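Local coordinates for GDSL-like protein (Roseburia intestinalis L1-82, PDB 6HFZ) that removes acetyl groups from complex beta-mannans as a two-domain esterase of the SGNH (GDSL-like) hydrolase clan in a commensal gut bacterium, at residues A[294-299]-A[357-362]; A[264-269]-A[328-333]; A[301-306]-A[350-355]. One frame throughout, in Å; residues are numbered along the deposited sequence.

Interaction 1: residues A[294-299]-A[357-362]; sequences RKSVKL and DAVPFY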
# COMPACT_ATOMS: atom_id res chain seq x y z
N ARG A 294 2.34 -16.20 -2.49
CA ARG A 294 0.95 -16.42 -2.21
C ARG A 294 0.77 -17.26 -0.94
O ARG A 294 1.41 -18.30 -0.76
CB ARG A 294 0.26 -17.14 -3.37
CG ARG A 294 -1.20 -17.51 -3.11
CD ARG A 294 -1.84 -17.96 -4.42
NE ARG A 294 -1.22 -19.13 -5.05
CZ ARG A 294 -1.21 -19.37 -6.35
NH1 ARG A 294 -1.78 -18.52 -7.19
NH2 ARG A 294 -0.55 -20.41 -6.84
N LYS A 295 -0.19 -16.84 -0.10
CA LYS A 295 -0.78 -17.66 0.93
C LYS A 295 -2.21 -17.97 0.47
O LYS A 295 -3.03 -17.07 0.27
CB LYS A 295 -0.74 -16.95 2.28
CG LYS A 295 0.59 -16.99 3.01
CD LYS A 295 0.55 -16.41 4.39
CE LYS A 295 1.89 -16.54 5.08
NZ LYS A 295 2.01 -15.63 6.25
N SER A 296 -2.47 -19.26 0.25
CA SER A 296 -3.63 -19.77 -0.46
C SER A 296 -4.69 -20.25 0.54
O SER A 296 -4.40 -20.92 1.50
CB SER A 296 -3.21 -20.89 -1.40
OG SER A 296 -4.36 -21.56 -1.91
N VAL A 297 -5.95 -19.89 0.30
CA VAL A 297 -7.04 -20.46 1.08
C VAL A 297 -7.51 -21.78 0.46
O VAL A 297 -8.36 -22.48 1.06
CB VAL A 297 -8.22 -19.48 1.21
CG1 VAL A 297 -7.83 -18.33 2.15
CG2 VAL A 297 -8.70 -19.00 -0.14
N LYS A 298 -7.01 -22.08 -0.73
CA LYS A 298 -7.22 -23.39 -1.38
C LYS A 298 -6.12 -24.32 -0.89
O LYS A 298 -4.96 -24.09 -1.24
CB LYS A 298 -7.20 -23.24 -2.90
CG LYS A 298 -8.40 -22.52 -3.48
CD LYS A 298 -8.40 -22.50 -4.99
CE LYS A 298 -9.08 -21.26 -5.55
NZ LYS A 298 -9.47 -21.46 -6.97
N LEU A 299 -6.48 -25.31 -0.07
CA LEU A 299 -5.57 -26.12 0.71
C LEU A 299 -5.62 -27.57 0.23
O LEU A 299 -6.65 -28.01 -0.30
CB LEU A 299 -6.02 -26.08 2.18
CG LEU A 299 -5.91 -24.76 2.95
CD1 LEU A 299 -6.19 -25.01 4.43
CD2 LEU A 299 -4.54 -24.11 2.76
N ASP A 357 -2.05 -31.29 -3.46
CA ASP A 357 -1.89 -29.82 -3.39
C ASP A 357 -2.89 -29.17 -4.36
O ASP A 357 -2.96 -29.57 -5.51
CB ASP A 357 -0.45 -29.38 -3.70
CG ASP A 357 0.45 -29.38 -2.47
OD1 ASP A 357 -0.07 -29.28 -1.33
OD2 ASP A 357 1.67 -29.50 -2.64
N ALA A 358 -3.64 -28.17 -3.87
CA ALA A 358 -4.72 -27.49 -4.67
C ALA A 358 -4.12 -26.52 -5.68
O ALA A 358 -4.69 -26.21 -6.74
CB ALA A 358 -5.66 -26.78 -3.72
N VAL A 359 -2.96 -25.97 -5.31
CA VAL A 359 -2.28 -24.95 -6.08
C VAL A 359 -0.78 -25.17 -5.94
O VAL A 359 -0.28 -25.71 -4.95
CB VAL A 359 -2.62 -23.52 -5.59
CG1 VAL A 359 -4.09 -23.16 -5.76
CG2 VAL A 359 -2.17 -23.29 -4.15
N PRO A 360 -0.01 -24.68 -6.92
CA PRO A 360 1.44 -24.63 -6.80
C PRO A 360 1.83 -23.47 -5.87
O PRO A 360 0.99 -22.62 -5.54
CB PRO A 360 1.92 -24.32 -8.21
CG PRO A 360 0.77 -23.56 -8.82
CD PRO A 360 -0.48 -24.14 -8.20
N PHE A 361 3.10 -23.45 -5.45
CA PHE A 361 3.65 -22.30 -4.76
C PHE A 361 3.80 -21.16 -5.79
O PHE A 361 4.23 -21.41 -6.89
CB PHE A 361 4.98 -22.69 -4.12
CG PHE A 361 5.53 -21.65 -3.18
CD1 PHE A 361 6.23 -20.56 -3.66
CD2 PHE A 361 5.29 -21.76 -1.81
CE1 PHE A 361 6.71 -19.59 -2.77
CE2 PHE A 361 5.69 -20.75 -0.95
CZ PHE A 361 6.44 -19.69 -1.43
N TYR A 362 3.41 -19.92 -5.43
CA TYR A 362 3.60 -18.74 -6.33
C TYR A 362 4.59 -17.77 -5.65
O TYR A 362 4.24 -17.12 -4.68
CB TYR A 362 2.27 -18.05 -6.67
CG TYR A 362 2.39 -17.21 -7.93
CD1 TYR A 362 3.12 -16.05 -7.94
CD2 TYR A 362 1.80 -17.62 -9.13
CE1 TYR A 362 3.30 -15.32 -9.11
CE2 TYR A 362 1.91 -16.87 -10.30
CZ TYR A 362 2.69 -15.73 -10.29
OH TYR A 362 2.86 -15.03 -11.46
O HOH W 1 2.73 -19.70 -2.68
O HOH W 2 0.20 -20.92 -3.42
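R294 lies across the start of strand 361-370 and touches V359, P360 and Y362 with its guanidinium. CG stands anti to the backbone N (chi1 176°), and a bend at chi3 (60°) turns the otherwise extended chain back over the other segment. There one face of the guanidinium settles on Y362 CB, with R294 CZ 3.7 Å from that carbon, while the tyrosine ring is steeply inclined to the guanidinium plane and the hydroxyl of Y362 is hydrogen-bonded to D256. R294 NH2 donates to P360 O at 3.0 Å. The acceptor lies in the guanidinium plane, but the donor stands above the carbonyl plane of P360. A water bound to R294 NE also donates to P360 O, so this carbonyl takes two hydrogen bonds, one from R294 NH2 directly and one from the water that NE holds.

At the backbone the pair belongs to two antiparallel neighbours of the C-terminal beta domain, strands 288-295 and 361-370. R294 N donates to Y362 O at 3.0 Å, and a second water bridges R294 O and Y362 N, filling in where the strands begin to separate. R294 NH2 also forms a salt bridge to a bound HEPES molecule, probably from the crystallisation liquor. Beyond the strand ends, V359 CG2 packs against S296 OG at 3.6 Å. That hydroxyl of S296, swung anti to its own nitrogen (chi1 169°), donates to K298 O at 2.7 Å, linking the two residues across V297. Further along, A358 CB rests 3.9 Å from K298 CB.

Interaction 2: residues A[264-269]-A[328-333]; sequences TDCFKH and DKLELD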
# COMPACT_ATOMS: atom_id res chain seq x y z
N THR A 264 -4.68 -5.51 -9.30
CA THR A 264 -5.33 -6.35 -8.31
C THR A 264 -5.18 -7.86 -8.63
O THR A 264 -5.39 -8.70 -7.73
CB THR A 264 -6.81 -6.00 -8.13
OG1 THR A 264 -7.51 -6.30 -9.34
CG2 THR A 264 -7.01 -4.55 -7.72
N ASP A 265 -4.84 -8.18 -9.88
CA ASP A 265 -4.43 -9.56 -10.31
C ASP A 265 -2.96 -9.75 -9.90
O ASP A 265 -2.04 -9.57 -10.73
CB ASP A 265 -4.66 -9.68 -11.82
CG ASP A 265 -4.40 -11.04 -12.46
OD1 ASP A 265 -4.23 -12.03 -11.72
OD2 ASP A 265 -4.36 -11.07 -13.70
N CYS A 266 -2.75 -10.00 -8.59
CA CYS A 266 -1.44 -9.76 -8.05
C CYS A 266 -0.53 -10.99 -8.13
O CYS A 266 0.67 -10.83 -7.98
CB CYS A 266 -1.56 -9.21 -6.63
SG CYS A 266 -2.51 -10.28 -5.53
N PHE A 267 -1.06 -12.18 -8.48
CA PHE A 267 -0.15 -13.34 -8.68
C PHE A 267 0.19 -13.43 -10.18
O PHE A 267 -0.35 -14.28 -10.90
CB PHE A 267 -0.73 -14.58 -8.02
CG PHE A 267 -1.13 -14.37 -6.58
CD1 PHE A 267 -0.15 -14.13 -5.64
CD2 PHE A 267 -2.46 -14.30 -6.20
CE1 PHE A 267 -0.47 -13.90 -4.32
CE2 PHE A 267 -2.79 -14.08 -4.86
CZ PHE A 267 -1.80 -13.88 -3.93
N LYS A 268 1.00 -12.47 -10.62
CA LYS A 268 1.51 -12.35 -11.96
C LYS A 268 2.96 -11.92 -11.90
O LYS A 268 3.39 -11.33 -10.89
CB LYS A 268 0.71 -11.32 -12.78
CG LYS A 268 -0.72 -11.70 -13.10
CD LYS A 268 -0.84 -12.83 -14.10
CE LYS A 268 -2.25 -13.38 -14.23
NZ LYS A 268 -2.67 -14.09 -13.02
N HIS A 269 3.70 -12.15 -13.00
CA HIS A 269 5.08 -11.73 -13.27
C HIS A 269 6.12 -12.49 -12.43
O HIS A 269 7.29 -12.12 -12.41
CB HIS A 269 5.27 -10.21 -13.06
CG HIS A 269 4.41 -9.39 -13.97
ND1 HIS A 269 3.88 -9.93 -15.13
CD2 HIS A 269 4.01 -8.10 -13.93
CE1 HIS A 269 3.17 -8.98 -15.76
NE2 HIS A 269 3.24 -7.87 -15.07
N ASP A 328 -7.09 -15.39 -0.52
CA ASP A 328 -5.64 -15.49 -0.73
C ASP A 328 -5.01 -14.16 -0.30
O ASP A 328 -5.59 -13.08 -0.51
CB ASP A 328 -5.34 -15.78 -2.20
CG ASP A 328 -5.74 -17.16 -2.69
OD1 ASP A 328 -5.96 -18.04 -1.85
OD2 ASP A 328 -5.87 -17.33 -3.91
N LYS A 329 -3.81 -14.24 0.29
CA LYS A 329 -3.06 -13.06 0.68
C LYS A 329 -1.78 -13.01 -0.15
O LYS A 329 -1.09 -14.05 -0.35
CB LYS A 329 -2.74 -13.11 2.17
CG LYS A 329 -1.88 -11.97 2.72
CD LYS A 329 -1.57 -12.14 4.20
CE LYS A 329 -1.00 -10.87 4.81
NZ LYS A 329 -0.44 -11.15 6.15
N LEU A 330 -1.44 -11.81 -0.60
CA LEU A 330 -0.12 -11.52 -1.17
C LEU A 330 0.85 -11.20 -0.03
O LEU A 330 1.04 -10.05 0.40
CB LEU A 330 -0.26 -10.38 -2.17
CG LEU A 330 1.04 -9.88 -2.77
CD1 LEU A 330 1.86 -11.04 -3.33
CD2 LEU A 330 0.83 -8.81 -3.80
N GLU A 331 1.49 -12.25 0.52
CA GLU A 331 2.31 -12.09 1.69
C GLU A 331 3.60 -11.36 1.32
O GLU A 331 4.16 -11.55 0.21
CB GLU A 331 2.56 -13.45 2.35
CG GLU A 331 3.30 -13.34 3.69
CD GLU A 331 2.58 -12.47 4.72
OE1 GLU A 331 1.73 -13.03 5.41
OE2 GLU A 331 2.81 -11.22 4.77
N LEU A 332 4.11 -10.55 2.26
CA LEU A 332 5.44 -9.93 2.11
C LEU A 332 6.18 -10.10 3.44
O LEU A 332 5.75 -9.50 4.44
CB LEU A 332 5.29 -8.47 1.72
CG LEU A 332 6.55 -7.74 1.25
CD1 LEU A 332 6.19 -6.50 0.46
CD2 LEU A 332 7.48 -7.39 2.40
N ASP A 333 7.26 -10.87 3.43
CA ASP A 333 8.02 -11.15 4.64
C ASP A 333 9.37 -10.48 4.52
O ASP A 333 10.09 -10.63 3.49
CB ASP A 333 8.21 -12.65 4.89
CG ASP A 333 7.00 -13.47 5.28
OD1 ASP A 333 6.04 -12.91 5.85
OD2 ASP A 333 7.07 -14.71 5.10
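F267 and C266 reach from the loop before strand 271-273 to the start of strand 329-336, without any hydrogen bond between the two segments. D328 comes first: its CB lies 4.1 Å from F267 CE2, the carboxylate being turned steeply against the ring, and its OD1 accepts from V297 N instead. At K329 the backbone makes the contact. Its carbonyl oxygen sits at the edge of the phenyl ring, near the ring plane, 3.7 Å from F267 CZ, while K329 CB points away from the loop and NZ forms a salt bridge with E331.

L330 carries the apolar part. CG is anti to the backbone N (chi1 175°), and the two methyls divide between the loop residues: L330 CD1 meets F267 CE1 at 3.8 Å, and L330 CD2 meets C266 CB at 3.7 Å. C266 SG also lies over one face of the F267 ring, offset toward the rim, so cysteine, phenylalanine and leucine form one continuous apolar patch. The carboxylate of E331 leads away, to K329 and K295. On the loop side, K268 NZ forms a salt bridge with D265 OD1 and donates to F267 O, tying together the residues flanking C266.

F267 also makes a cation-pi contact with R294, while L330 touches F86 of helix 84-96. The arrangement is that of a loop folded over one side of an antiparallel beta sheet, on its strand 329-336 and on Y362 and V364 of strand 361-370, close to where the beta domain meets the SGNH-hydrolase domain.

Interaction 3: residues A[301-306]-A[350-355]; sequences APVAEI and LTETHE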
# COMPACT_ATOMS: atom_id res chain seq x y z
N ALA A 301 -1.30 -26.64 0.26
CA ALA A 301 -0.35 -25.99 -0.63
C ALA A 301 1.08 -26.26 -0.15
O ALA A 301 1.30 -26.74 0.97
CB ALA A 301 -0.65 -24.51 -0.67
N PRO A 302 2.08 -26.01 -1.00
CA PRO A 302 3.47 -26.28 -0.67
C PRO A 302 4.05 -25.31 0.36
O PRO A 302 3.43 -24.27 0.66
CB PRO A 302 4.23 -26.07 -1.98
CG PRO A 302 3.19 -26.24 -3.03
CD PRO A 302 1.96 -25.61 -2.41
N VAL A 303 5.19 -25.71 0.89
CA VAL A 303 6.01 -24.91 1.78
C VAL A 303 7.36 -24.76 1.13
O VAL A 303 7.86 -25.72 0.53
CB VAL A 303 6.13 -25.57 3.17
CG1 VAL A 303 7.01 -24.73 4.09
CG2 VAL A 303 4.75 -25.83 3.80
N ALA A 304 7.92 -23.55 1.18
CA ALA A 304 9.27 -23.27 0.70
C ALA A 304 10.13 -22.72 1.83
O ALA A 304 9.61 -22.38 2.88
CB ALA A 304 9.22 -22.30 -0.46
N GLU A 305 11.42 -22.55 1.53
CA GLU A 305 12.36 -21.85 2.38
C GLU A 305 13.12 -20.86 1.49
O GLU A 305 13.35 -21.08 0.25
CB GLU A 305 13.27 -22.84 3.11
CG GLU A 305 14.38 -23.40 2.25
CD GLU A 305 15.24 -24.50 2.89
OE1 GLU A 305 15.21 -24.62 4.15
OE2 GLU A 305 15.90 -25.26 2.11
N ILE A 306 13.49 -19.72 2.08
CA ILE A 306 14.32 -18.73 1.44
C ILE A 306 15.62 -18.58 2.27
O ILE A 306 15.57 -18.55 3.50
CB ILE A 306 13.56 -17.38 1.30
CG1 ILE A 306 14.40 -16.35 0.56
CG2 ILE A 306 13.05 -16.86 2.63
CD1 ILE A 306 13.60 -15.20 -0.00
N LEU A 350 11.50 -25.39 -2.72
CA LEU A 350 10.35 -26.05 -2.12
C LEU A 350 10.83 -27.17 -1.19
O LEU A 350 11.70 -27.95 -1.60
CB LEU A 350 9.46 -26.59 -3.24
CG LEU A 350 8.19 -25.79 -3.54
CD1 LEU A 350 8.44 -24.33 -3.75
CD2 LEU A 350 7.42 -26.37 -4.70
N THR A 351 10.29 -27.19 0.03
CA THR A 351 10.67 -28.15 1.10
C THR A 351 9.56 -29.13 1.46
O THR A 351 9.88 -30.22 1.99
CB THR A 351 11.13 -27.40 2.36
OG1 THR A 351 10.04 -26.62 2.85
CG2 THR A 351 12.31 -26.50 2.08
N GLU A 352 8.28 -28.78 1.26
CA GLU A 352 7.14 -29.69 1.54
C GLU A 352 6.12 -29.58 0.39
O GLU A 352 5.83 -28.48 -0.10
CB GLU A 352 6.43 -29.39 2.87
CG GLU A 352 7.36 -29.26 4.08
CD GLU A 352 6.67 -28.85 5.39
OE1 GLU A 352 7.34 -28.18 6.23
OE2 GLU A 352 5.47 -29.20 5.57
N THR A 353 5.64 -30.73 -0.08
CA THR A 353 4.57 -30.85 -1.05
C THR A 353 3.61 -31.93 -0.57
O THR A 353 3.95 -32.72 0.32
CB THR A 353 5.06 -31.20 -2.46
OG1 THR A 353 5.76 -32.46 -2.45
CG2 THR A 353 5.91 -30.07 -3.02
N HIS A 354 2.41 -31.93 -1.17
CA HIS A 354 1.38 -32.86 -0.85
C HIS A 354 0.79 -33.39 -2.15
O HIS A 354 0.63 -32.64 -3.12
CB HIS A 354 0.30 -32.23 0.04
CG HIS A 354 0.84 -31.44 1.18
ND1 HIS A 354 1.22 -30.12 1.03
CD2 HIS A 354 1.09 -31.77 2.47
CE1 HIS A 354 1.64 -29.66 2.20
NE2 HIS A 354 1.57 -30.65 3.09
N GLU A 355 0.45 -34.69 -2.15
CA GLU A 355 -0.06 -35.34 -3.35
C GLU A 355 -1.28 -34.56 -3.87
O GLU A 355 -1.45 -34.36 -5.08
CB GLU A 355 -0.40 -36.80 -3.04
CG GLU A 355 0.14 -37.77 -4.07
CD GLU A 355 -0.36 -37.54 -5.49
OE1 GLU A 355 0.46 -37.70 -6.42
OE2 GLU A 355 -1.55 -37.21 -5.66
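V303 O accepts from both T351 N, at 2.9 Å, and E352 N, at 3.2 Å, the two reaching it from the same face of the carbonyl plane, and T351 OG1 adds a weak third bond. Two successive residues thus face one, which is a classic beta bulge: the register slips by one between the V303–E352 pair, antiparallel and hydrogen-bonded, and the non-hydrogen-bonded A304–L350 pair. In return V303 N donates to E352 O at 3.0 Å in a nearly straight bond (167°).

The hydroxyl of T351 reaches V303 O because T351 OG1 sits between its own backbone N and carbonyl carbon (chi1 62°); this leaves T351 CG2 to cross the E305 side chain, 3.6 Å from E305 CD. V303 and E352 run side by side, with V303 CB 3.8 Å from E352 CB. E352 CD lies along V303 CG2, and E352 OE1 goes on to a salt bridge with R317. Were E352 cut back to an alanine here, R317 would probably be left without this charge partner and V303 CG2 less covered on that side. Past the strand end, the edge of the H354 ring meets A301 O, with H354 CE1 3.2 Å from that oxygen, while ND1 bonds D357 OD1. L350 lies against A304, L350 CD1 to A304 CB 3.9 Å.

Strand 303-308 runs between strands 342-352 and 316-319 in the five-stranded antiparallel sheet. V303 touches R317 and D319 of strand 316-319, whereas P302, A304 and L350 pack on F361 of strand 361-370, in the other antiparallel sheet.

From the N terminus, the loop 264-269 is the first of these segments; interaction 2 closes its span only at 328-333. Before that closure, 294-299 and 301-306 have already opened interactions 1 and 3, so interaction 2 crosses both. The chain then returns through 350-355 and 357-362, closing interaction 3 first and interaction 1 second, which makes 3 the inner of two nested loops. Interactions 1 and 2 meet through strands 288-295 and 329-336 of one sheet, with K295 bridging to E331. Interaction 3 pairs strands of the five-stranded sheet, and P302 touches V359 of interaction 1, where the two sheets of the beta domain join.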